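Local coordinates for 5' nucleotidase family protein (PDB 4Q7F) that belongs to the 5' nucleotidase family, pairing a metal-binding calcineurin-like phosphoesterase domain with a C-terminal domain, and holds manganese and magnesium ions, at residues 340-353 / 508-522. Numbering follows the deposited sequence. Where two conformers were deposited one is given.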
ATOM      1  N   PRO A 340       3.443   2.822  26.218  1.00 27.39           N
ATOM      2  CA  PRO A 340       2.120   2.234  26.178  1.00 27.28           C
ATOM      3  C   PRO A 340       1.037   3.295  26.107  1.00 27.74           C
ATOM      4  O   PRO A 340       1.200   4.398  26.654  1.00 27.95           O
ATOM      5  CB  PRO A 340       2.013   1.505  27.525  1.00 28.46           C
ATOM      6  CG  PRO A 340       3.420   1.235  27.949  1.00 28.80           C
ATOM      7  CD  PRO A 340       4.246   2.346  27.371  1.00 28.78           C
ATOM      8  N   HIS A 341      -0.055   2.944  25.454  1.00 27.03           N
ATOM      9  CA  HIS A 341      -1.196   3.814  25.330  1.00 28.10           C
ATOM     10  C   HIS A 341      -2.437   2.934  25.530  1.00 28.19           C
ATOM     11  O   HIS A 341      -2.443   1.774  25.107  1.00 26.52           O
ATOM     12  CB  HIS A 341      -1.194   4.461  23.938  1.00 27.90           C
ATOM     13  CG  HIS A 341      -2.230   5.522  23.772  1.00 29.11           C
ATOM     14  ND1 HIS A 341      -3.537   5.228  23.467  1.00 29.14           N
ATOM     15  CD2 HIS A 341      -2.171   6.870  23.925  1.00 29.90           C
ATOM     16  CE1 HIS A 341      -4.239   6.347  23.415  1.00 30.24           C
ATOM     17  NE2 HIS A 341      -3.429   7.359  23.676  1.00 30.39           N
ATOM     18  N   PRO A 342      -3.495   3.462  26.164  1.00 29.84           N
ATOM     19  CA  PRO A 342      -4.677   2.612  26.346  1.00 30.53           C
ATOM     20  C   PRO A 342      -5.212   1.950  25.061  1.00 29.96           C
ATOM     21  O   PRO A 342      -5.735   0.833  25.115  1.00 30.34           O
ATOM     22  CB  PRO A 342      -5.711   3.573  26.940  1.00 32.05           C
ATOM     23  CG  PRO A 342      -4.887   4.582  27.675  1.00 33.02           C
ATOM     24  CD  PRO A 342      -3.649   4.766  26.837  1.00 31.82           C
ATOM     25  N   PHE A 343      -5.079   2.609  23.915  1.00 29.55           N
ATOM     26  CA  PHE A 343      -5.573   2.034  22.675  1.00 28.56           C
ATOM     27  C   PHE A 343      -4.681   0.885  22.153  1.00 27.00           C
ATOM     28  O   PHE A 343      -5.194  -0.099  21.660  1.00 26.21           O
ATOM     29  CB  PHE A 343      -5.803   3.096  21.600  1.00 28.41           C
ATOM     30  CG  PHE A 343      -6.460   2.545  20.361  1.00 27.67           C
ATOM     31  CD1 PHE A 343      -7.813   2.257  20.358  1.00 28.06           C
ATOM     32  CD2 PHE A 343      -5.722   2.279  19.223  1.00 26.99           C
ATOM     33  CE1 PHE A 343      -8.424   1.735  19.227  1.00 27.52           C
ATOM     34  CE2 PHE A 343      -6.324   1.746  18.096  1.00 26.64           C
ATOM     35  CZ  PHE A 343      -7.678   1.469  18.102  1.00 26.69           C
ATOM     36  N   THR A 344      -3.360   1.002  22.256  1.00 27.28           N
ATOM     37  CA  THR A 344      -2.479  -0.100  21.833  1.00 26.30           C
ATOM     38  C   THR A 344      -2.627  -1.277  22.806  1.00 26.21           C
ATOM     39  O   THR A 344      -2.572  -2.461  22.406  1.00 25.99           O
ATOM     40  CB  THR A 344      -1.009   0.327  21.719  1.00 26.06           C
ATOM     41  OG1 THR A 344      -0.538   0.833  22.977  1.00 27.36           O
ATOM     42  CG2 THR A 344      -0.877   1.373  20.661  1.00 26.57           C
ATOM     43  N   ASN A 345      -2.822  -0.949  24.078  1.00 26.64           N
ATOM     44  CA  ASN A 345      -3.057  -1.947  25.093  1.00 26.98           C
ATOM     45  C   ASN A 345      -4.330  -2.706  24.753  1.00 27.37           C
ATOM     46  O   ASN A 345      -4.360  -3.924  24.803  1.00 25.53           O
ATOM     47  CB  ASN A 345      -3.220  -1.323  26.451  1.00 28.53           C
ATOM     48  CG  ASN A 345      -3.366  -2.358  27.522  1.00 29.51           C
ATOM     49  OD1 ASN A 345      -2.440  -3.132  27.768  1.00 29.61           O
ATOM     50  ND2 ASN A 345      -4.528  -2.397  28.160  1.00 30.09           N
ATOM     51  N   PHE A 346      -5.364  -1.961  24.379  1.00 27.99           N
ATOM     52  CA  PHE A 346      -6.634  -2.540  23.982  1.00 28.58           C
ATOM     53  C   PHE A 346      -6.513  -3.480  22.784  1.00 27.67           C
ATOM     54  O   PHE A 346      -7.072  -4.568  22.809  1.00 26.76           O
ATOM     55  CB  PHE A 346      -7.628  -1.431  23.674  1.00 30.03           C
ATOM     56  CG  PHE A 346      -8.740  -1.844  22.763  1.00 30.58           C
ATOM     57  CD1 PHE A 346      -9.778  -2.622  23.221  1.00 32.82           C
ATOM     58  CD2 PHE A 346      -8.745  -1.438  21.445  1.00 30.97           C
ATOM     59  CE1 PHE A 346     -10.801  -2.999  22.370  1.00 33.95           C
ATOM     60  CE2 PHE A 346      -9.767  -1.803  20.590  1.00 32.17           C
ATOM     61  CZ  PHE A 346     -10.800  -2.587  21.056  1.00 32.20           C
HETATM   62  N   MSE A 347      -5.817  -3.048  21.731  1.00 27.31           N
HETATM   63  CA  MSE A 347      -5.683  -3.861  20.524  1.00 27.64           C
HETATM   64  C   MSE A 347      -4.953  -5.129  20.851  1.00 26.44           C
HETATM   65  O   MSE A 347      -5.396  -6.206  20.480  1.00 27.66           O
HETATM   66  CB  MSE A 347      -4.983  -3.116  19.385  1.00 27.62           C
HETATM   67  CG  MSE A 347      -5.901  -2.048  18.765  1.00 29.20           C
HETATM   68 SE   MSE A 347      -5.184  -1.470  17.026  1.00 32.19          SE
HETATM   69  CE  MSE A 347      -3.584  -0.521  17.685  1.00 30.48           C
ATOM     70  N   ASN A 348      -3.816  -5.017  21.529  1.00 25.29           N
ATOM     71  CA  ASN A 348      -3.062  -6.205  21.925  1.00 25.01           C
ATOM     72  C   ASN A 348      -3.865  -7.158  22.831  1.00 25.71           C
ATOM     73  O   ASN A 348      -3.799  -8.369  22.662  1.00 23.86           O
ATOM     74  CB  ASN A 348      -1.727  -5.817  22.547  1.00 24.94           C
ATOM     75  CG  ASN A 348      -0.662  -5.556  21.496  1.00 24.78           C
ATOM     76  OD1 ASN A 348      -0.272  -6.469  20.751  1.00 25.61           O
ATOM     77  ND2 ASN A 348      -0.158  -4.334  21.449  1.00 24.06           N
ATOM     78  N   TYR A 349      -4.649  -6.604  23.752  1.00 26.36           N
ATOM     79  CA  TYR A 349      -5.471  -7.418  24.604  1.00 27.62           C
ATOM     80  C   TYR A 349      -6.491  -8.195  23.770  1.00 27.36           C
ATOM     81  O   TYR A 349      -6.679  -9.391  23.992  1.00 27.46           O
ATOM     82  CB  TYR A 349      -6.166  -6.606  25.691  1.00 29.98           C
ATOM     83  CG  TYR A 349      -6.991  -7.503  26.596  1.00 33.41           C
ATOM     84  CD1 TYR A 349      -6.374  -8.350  27.510  1.00 34.83           C
ATOM     85  CD2 TYR A 349      -8.379  -7.531  26.512  1.00 35.05           C
ATOM     86  CE1 TYR A 349      -7.116  -9.188  28.319  1.00 37.87           C
ATOM     87  CE2 TYR A 349      -9.128  -8.366  27.322  1.00 37.15           C
ATOM     88  CZ  TYR A 349      -8.491  -9.184  28.227  1.00 39.48           C
ATOM     89  OH  TYR A 349      -9.228 -10.016  29.031  1.00 43.06           O
ATOM     90  N   ALA A 350      -7.123  -7.541  22.788  1.00 27.26           N
ATOM     91  CA  ALA A 350      -8.100  -8.239  21.954  1.00 26.60           C
ATOM     92  C   ALA A 350      -7.454  -9.420  21.228  1.00 26.23           C
ATOM     93  O   ALA A 350      -8.046 -10.489  21.110  1.00 25.37           O
ATOM     94  CB  ALA A 350      -8.756  -7.285  20.962  1.00 26.28           C
ATOM     95  N   LEU A 351      -6.231  -9.219  20.753  1.00 25.72           N
ATOM     96  CA  LEU A 351      -5.504 -10.266  20.052  1.00 26.25           C
ATOM     97  C   LEU A 351      -5.086 -11.401  21.009  1.00 26.57           C
ATOM     98  O   LEU A 351      -5.171 -12.589  20.669  1.00 26.06           O
ATOM     99  CB  LEU A 351      -4.283  -9.677  19.337  1.00 25.34           C
ATOM    100  CG  LEU A 351      -4.541  -8.739  18.165  1.00 25.65           C
ATOM    101  CD1 LEU A 351      -3.224  -8.112  17.708  1.00 25.67           C
ATOM    102  CD2 LEU A 351      -5.253  -9.414  17.002  1.00 25.95           C
ATOM    103  N   LEU A 352      -4.633 -11.047  22.203  1.00 27.06           N
ATOM    104  CA  LEU A 352      -4.282 -12.071  23.181  1.00 28.07           C
ATOM    105  C   LEU A 352      -5.503 -12.923  23.550  1.00 29.72           C
ATOM    106  O   LEU A 352      -5.399 -14.135  23.631  1.00 30.06           O
ATOM    107  CB  LEU A 352      -3.652 -11.467  24.427  1.00 28.53           C
ATOM    108  CG  LEU A 352      -2.242 -10.927  24.181  1.00 27.75           C
ATOM    109  CD1 LEU A 352      -1.802 -10.048  25.334  1.00 29.74           C
ATOM    110  CD2 LEU A 352      -1.247 -12.047  23.932  1.00 27.23           C
ATOM    111  N   GLU A 353      -6.653 -12.283  23.730  0.50 30.69           N
ATOM    112  CA  GLU A 353      -7.881 -12.988  24.102  0.50 32.37           C
ATOM    113  C   GLU A 353      -8.436 -13.876  23.002  0.50 31.92           C
ATOM    114  O   GLU A 353      -8.982 -14.943  23.275  0.50 33.09           O
ATOM    115  CB  GLU A 353      -8.944 -11.986  24.537  0.50 33.82           C
ATOM    116  CG  GLU A 353      -8.592 -11.310  25.840  0.50 35.38           C
ATOM    117  CD  GLU A 353      -8.478 -12.303  26.976  0.50 37.33           C
ATOM    118  OE1 GLU A 353      -9.447 -13.057  27.199  0.50 38.97           O
ATOM    119  OE2 GLU A 353      -7.430 -12.316  27.658  0.50 38.06           O
ATOM    120  N   PHE A 508     -14.765  -8.095  19.606  1.00 32.32           N
ATOM    121  CA  PHE A 508     -14.351  -7.830  20.974  1.00 34.13           C
ATOM    122  C   PHE A 508     -15.214  -6.728  21.580  1.00 36.63           C
ATOM    123  O   PHE A 508     -15.743  -6.875  22.687  1.00 38.12           O
ATOM    124  CB  PHE A 508     -12.880  -7.435  21.048  1.00 33.39           C
ATOM    125  CG  PHE A 508     -12.380  -7.267  22.453  1.00 35.39           C
ATOM    126  CD1 PHE A 508     -12.557  -6.070  23.126  1.00 37.82           C
ATOM    127  CD2 PHE A 508     -11.755  -8.314  23.114  1.00 35.96           C
ATOM    128  CE1 PHE A 508     -12.110  -5.915  24.428  1.00 39.48           C
ATOM    129  CE2 PHE A 508     -11.297  -8.165  24.415  1.00 37.75           C
ATOM    130  CZ  PHE A 508     -11.479  -6.966  25.077  1.00 39.25           C
ATOM    131  N   LEU A 509     -15.365  -5.629  20.847  1.00 36.86           N
ATOM    132  CA  LEU A 509     -16.178  -4.505  21.311  1.00 39.72           C
ATOM    133  C   LEU A 509     -17.612  -4.909  21.648  1.00 42.50           C
ATOM    134  O   LEU A 509     -18.177  -4.434  22.629  1.00 43.57           O
ATOM    135  CB  LEU A 509     -16.193  -3.388  20.269  1.00 39.35           C
ATOM    136  CG  LEU A 509     -14.919  -2.553  20.137  1.00 38.33           C
ATOM    137  CD1 LEU A 509     -15.030  -1.616  18.945  1.00 38.19           C
ATOM    138  CD2 LEU A 509     -14.662  -1.769  21.417  1.00 39.93           C
ATOM    139  N   SER A 510     -18.183  -5.796  20.843  1.00 43.55           N
ATOM    140  CA  SER A 510     -19.561  -6.232  21.041  1.00 48.10           C
ATOM    141  C   SER A 510     -19.752  -7.206  22.204  1.00 51.35           C
ATOM    142  O   SER A 510     -20.839  -7.273  22.770  1.00 53.46           O
ATOM    143  CB  SER A 510     -20.099  -6.870  19.753  1.00 47.63           C
ATOM    144  OG  SER A 510     -20.050  -5.953  18.672  1.00 46.88           O
ATOM    145  N   ASN A 511     -18.701  -7.945  22.560  1.00 54.49           N
ATOM    146  CA  ASN A 511     -18.771  -8.968  23.615  1.00 58.45           C
ATOM    147  C   ASN A 511     -18.317  -8.557  25.019  1.00 62.74           C
ATOM    148  O   ASN A 511     -18.622  -9.256  25.978  1.00 64.87           O
ATOM    149  CB  ASN A 511     -17.950 -10.190  23.197  1.00 57.49           C
ATOM    150  CG  ASN A 511     -18.395 -10.768  21.869  1.00 56.91           C
ATOM    151  OD1 ASN A 511     -19.519 -10.552  21.427  1.00 59.83           O
ATOM    152  ND2 ASN A 511     -17.504 -11.508  21.225  1.00 56.79           N
ATOM    153  N   ASN A 512     -17.573  -7.461  25.147  0.50 56.29           N
ATOM    154  CA  ASN A 512     -17.130  -7.005  26.469  0.50 59.03           C
ATOM    155  C   ASN A 512     -17.665  -5.606  26.754  0.50 63.77           C
ATOM    156  O   ASN A 512     -17.014  -4.604  26.458  0.50 65.19           O
ATOM    157  CB  ASN A 512     -15.608  -7.033  26.596  0.50 57.20           C
ATOM    158  CG  ASN A 512     -15.140  -6.757  28.016  0.50 58.60           C
ATOM    159  OD1 ASN A 512     -15.951  -6.622  28.935  0.50 60.58           O
ATOM    160  ND2 ASN A 512     -13.829  -6.680  28.205  0.50 57.38           N
ATOM    161  N   ASN A 513     -18.859  -5.559  27.336  1.00 67.85           N
ATOM    162  CA  ASN A 513     -19.544  -4.298  27.653  1.00 74.94           C
ATOM    163  C   ASN A 513     -18.823  -3.392  28.666  1.00 77.41           C
ATOM    164  O   ASN A 513     -18.665  -2.192  28.423  1.00 79.48           O
ATOM    165  CB  ASN A 513     -20.967  -4.602  28.154  1.00 78.04           C
ATOM    166  CG  ASN A 513     -21.830  -3.356  28.279  1.00 83.13           C
ATOM    167  OD1 ASN A 513     -21.577  -2.340  27.633  1.00 84.07           O
ATOM    168  ND2 ASN A 513     -22.874  -3.444  29.094  1.00 86.93           N
ATOM    169  N   LEU A 514     -18.383  -3.969  29.785  1.00 79.11           N
ATOM    170  CA  LEU A 514     -17.713  -3.195  30.850  1.00 81.84           C
ATOM    171  C   LEU A 514     -16.317  -2.686  30.472  1.00 77.93           C
ATOM    172  O   LEU A 514     -15.809  -1.747  31.086  1.00 78.73           O
ATOM    173  CB  LEU A 514     -17.665  -3.989  32.167  1.00 85.17           C
ATOM    174  CG  LEU A 514     -18.978  -4.088  32.966  1.00 90.57           C
ATOM    175  CD1 LEU A 514     -20.120  -4.699  32.163  1.00 89.20           C
ATOM    176  CD2 LEU A 514     -18.753  -4.874  34.251  1.00 92.69           C
HETATM  177  N   MSE A 515     -15.703  -3.315  29.476  1.00 73.94           N
HETATM  178  CA  MSE A 515     -14.389  -2.905  28.976  1.00 70.11           C
HETATM  179  C   MSE A 515     -13.363  -2.743  30.060  1.00 70.85           C
HETATM  180  O   MSE A 515     -12.711  -1.702  30.163  1.00 71.05           O
HETATM  181  CB  MSE A 515     -14.516  -1.592  28.198  1.00 70.42           C
HETATM  182  CG  MSE A 515     -15.331  -1.762  26.919  1.00 69.93           C
HETATM  183 SE   MSE A 515     -14.338  -2.834  25.580  1.00 62.55          SE
HETATM  184  CE  MSE A 515     -12.750  -1.677  25.388  1.00 62.07           C
ATOM    185  N   ARG A 516     -13.218  -3.770  30.890  1.00 71.37           N
ATOM    186  CA  ARG A 516     -12.205  -3.759  31.935  1.00 69.76           C
ATOM    187  C   ARG A 516     -10.998  -4.448  31.313  1.00 61.29           C
ATOM    188  O   ARG A 516     -10.885  -5.671  31.342  1.00 61.54           O
ATOM    189  CB  ARG A 516     -12.698  -4.490  33.176  1.00 74.22           C
ATOM    190  CG  ARG A 516     -13.994  -3.919  33.732  1.00 80.78           C
ATOM    191  CD  ARG A 516     -14.299  -4.483  35.107  1.00 85.91           C
ATOM    192  NE  ARG A 516     -13.249  -4.124  36.063  1.00 90.55           N
ATOM    193  CZ  ARG A 516     -13.218  -4.508  37.336  1.00 94.71           C
ATOM    194  NH1 ARG A 516     -12.210  -4.127  38.115  1.00 97.90           N
ATOM    195  NH2 ARG A 516     -14.180  -5.274  37.835  1.00 97.09           N
ATOM    196  N   ILE A 517     -10.106  -3.649  30.735  1.00 54.86           N
ATOM    197  CA  ILE A 517      -8.946  -4.168  30.011  1.00 47.96           C
ATOM    198  C   ILE A 517      -7.706  -4.282  30.898  1.00 45.08           C
ATOM    199  O   ILE A 517      -7.276  -3.293  31.474  1.00 47.37           O
ATOM    200  CB  ILE A 517      -8.600  -3.253  28.807  1.00 46.13           C
ATOM    201  CG1 ILE A 517      -9.863  -2.879  28.005  1.00 47.85           C
ATOM    202  CG2 ILE A 517      -7.554  -3.905  27.915  1.00 42.89           C
ATOM    203  CD1 ILE A 517     -10.709  -4.058  27.570  1.00 47.37           C
ATOM    204  N   PRO A 518      -7.138  -5.495  31.027  1.00 41.75           N
ATOM    205  CA  PRO A 518      -5.919  -5.609  31.833  1.00 41.31           C
ATOM    206  C   PRO A 518      -4.723  -5.001  31.108  1.00 37.85           C
ATOM    207  O   PRO A 518      -4.755  -4.852  29.877  1.00 34.33           O
ATOM    208  CB  PRO A 518      -5.738  -7.120  32.007  1.00 41.65           C
ATOM    209  CG  PRO A 518      -6.536  -7.748  30.943  1.00 40.03           C
ATOM    210  CD  PRO A 518      -7.681  -6.812  30.659  1.00 40.97           C
ATOM    211  N   GLN A 519      -3.677  -4.664  31.854  1.00 36.82           N
ATOM    212  CA  GLN A 519      -2.506  -4.058  31.253  1.00 35.75           C
ATOM    213  C   GLN A 519      -1.576  -5.132  30.690  1.00 33.61           C
ATOM    214  O   GLN A 519      -0.867  -5.806  31.433  1.00 35.83           O
ATOM    215  CB  GLN A 519      -1.759  -3.165  32.251  1.00 38.76           C
ATOM    216  CG  GLN A 519      -0.764  -2.219  31.571  1.00 38.41           C
ATOM    217  CD  GLN A 519      -1.452  -1.199  30.654  1.00 38.71           C
ATOM    218  OE1 GLN A 519      -2.564  -0.725  30.943  1.00 39.98           O
ATOM    219  NE2 GLN A 519      -0.787  -0.847  29.552  1.00 37.34           N
ATOM    220  N   VAL A 520      -1.589  -5.278  29.376  1.00 29.76           N
ATOM    221  CA  VAL A 520      -0.748  -6.259  28.684  1.00 29.26           C
ATOM    222  C   VAL A 520       0.436  -5.620  27.944  1.00 26.78           C
ATOM    223  O   VAL A 520       1.380  -6.317  27.577  1.00 26.24           O
ATOM    224  CB  VAL A 520      -1.569  -7.129  27.715  1.00 28.43           C
ATOM    225  CG1 VAL A 520      -2.617  -7.919  28.492  1.00 30.39           C
ATOM    226  CG2 VAL A 520      -2.212  -6.284  26.614  1.00 28.06           C
ATOM    227  N   VAL A 521       0.389  -4.300  27.763  1.00 26.73           N
ATOM    228  CA  VAL A 521       1.466  -3.541  27.104  1.00 25.44           C
ATOM    229  C   VAL A 521       2.198  -2.807  28.206  1.00 27.11           C
ATOM    230  O   VAL A 521       1.614  -2.002  28.941  1.00 27.14           O
ATOM    231  CB  VAL A 521       0.948  -2.577  26.025  1.00 24.75           C
ATOM    232  CG1 VAL A 521       2.105  -1.839  25.356  1.00 24.52           C
ATOM    233  CG2 VAL A 521       0.168  -3.336  24.972  1.00 23.60           C
ATOM    234  N   ASP A 522       3.476  -3.119  28.327  1.00 26.53           N
ATOM    235  CA  ASP A 522       4.290  -2.569  29.357  1.00 28.02           C
ATOM    236  C   ASP A 522       5.723  -2.555  28.835  1.00 27.67           C
ATOM    237  O   ASP A 522       6.393  -3.585  28.818  1.00 27.99           O
ATOM    238  CB  ASP A 522       4.144  -3.467  30.578  1.00 30.67           C
ATOM    239  CG  ASP A 522       4.987  -3.022  31.744  1.00 32.96           C
ATOM    240  OD1 ASP A 522       5.587  -1.946  31.670  1.00 32.69           O
ATOM    241  OD2 ASP A 522       5.031  -3.763  32.732  1.00 35.82           O
TER
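Pro-340 meets Val-521 just ahead of helix 342-355, its CB 4.0 Å from Val-521 CG1, and from there the helix exemplifies how one buried asparagine can tie an irregular chain to a helix flank. This is helix-to-loop packing in the C-terminal domain of the 5'-nucleotidase family: the chain leaving helix 501-511 runs back over helix 342-355 before entering strand 522-526. Asn-345 is the polar centre. The chi1 of -176° swings its CG away from the backbone N, and the amide reaches the passing backbone, where three hydrogen bonds grip it. Asn-345 OD1 accepts from Val-520 N at 2.8 Å and from Val-521 N at 3.1 Å, both donors lying in its carbonyl plane, while Asn-345 ND2 gives a fairly straight bond (162°) to Pro-518 O, approaching from above that carbonyl's plane. Together they fix the rotation of the amide. Gln-519 stacks its own amide almost parallel on that of Asn-345, the planes 13° apart, and is itself held by a nearly linear bond from NE2 to Val-521 O.

One residue on, Phe-346 turns to the apolar end of the contact, where its ring meets Phe-508, Leu-509 CD2 and the methyl of selenomethionine Met-515. Asn-348 lays its CB against the CG2 methyls of Val-520 and Val-521, while its ND2 donates to Thr-344 O and to Ile-436 O. Tyr-349 takes Pro-518 CD over one face as a CH-pi contact, though these two rings are modelled too tightly for their closeness to be trusted; Phe-508 abuts its rim. Phe-508 fits as a knob into the hole formed by Phe-346, Tyr-349, Ala-350 and Glu-353, with Ala-350 CB 3.8 Å from Phe-508 CD2. Farther along, Leu-352 CD1 rests 3.8 Å from Val-520 CB.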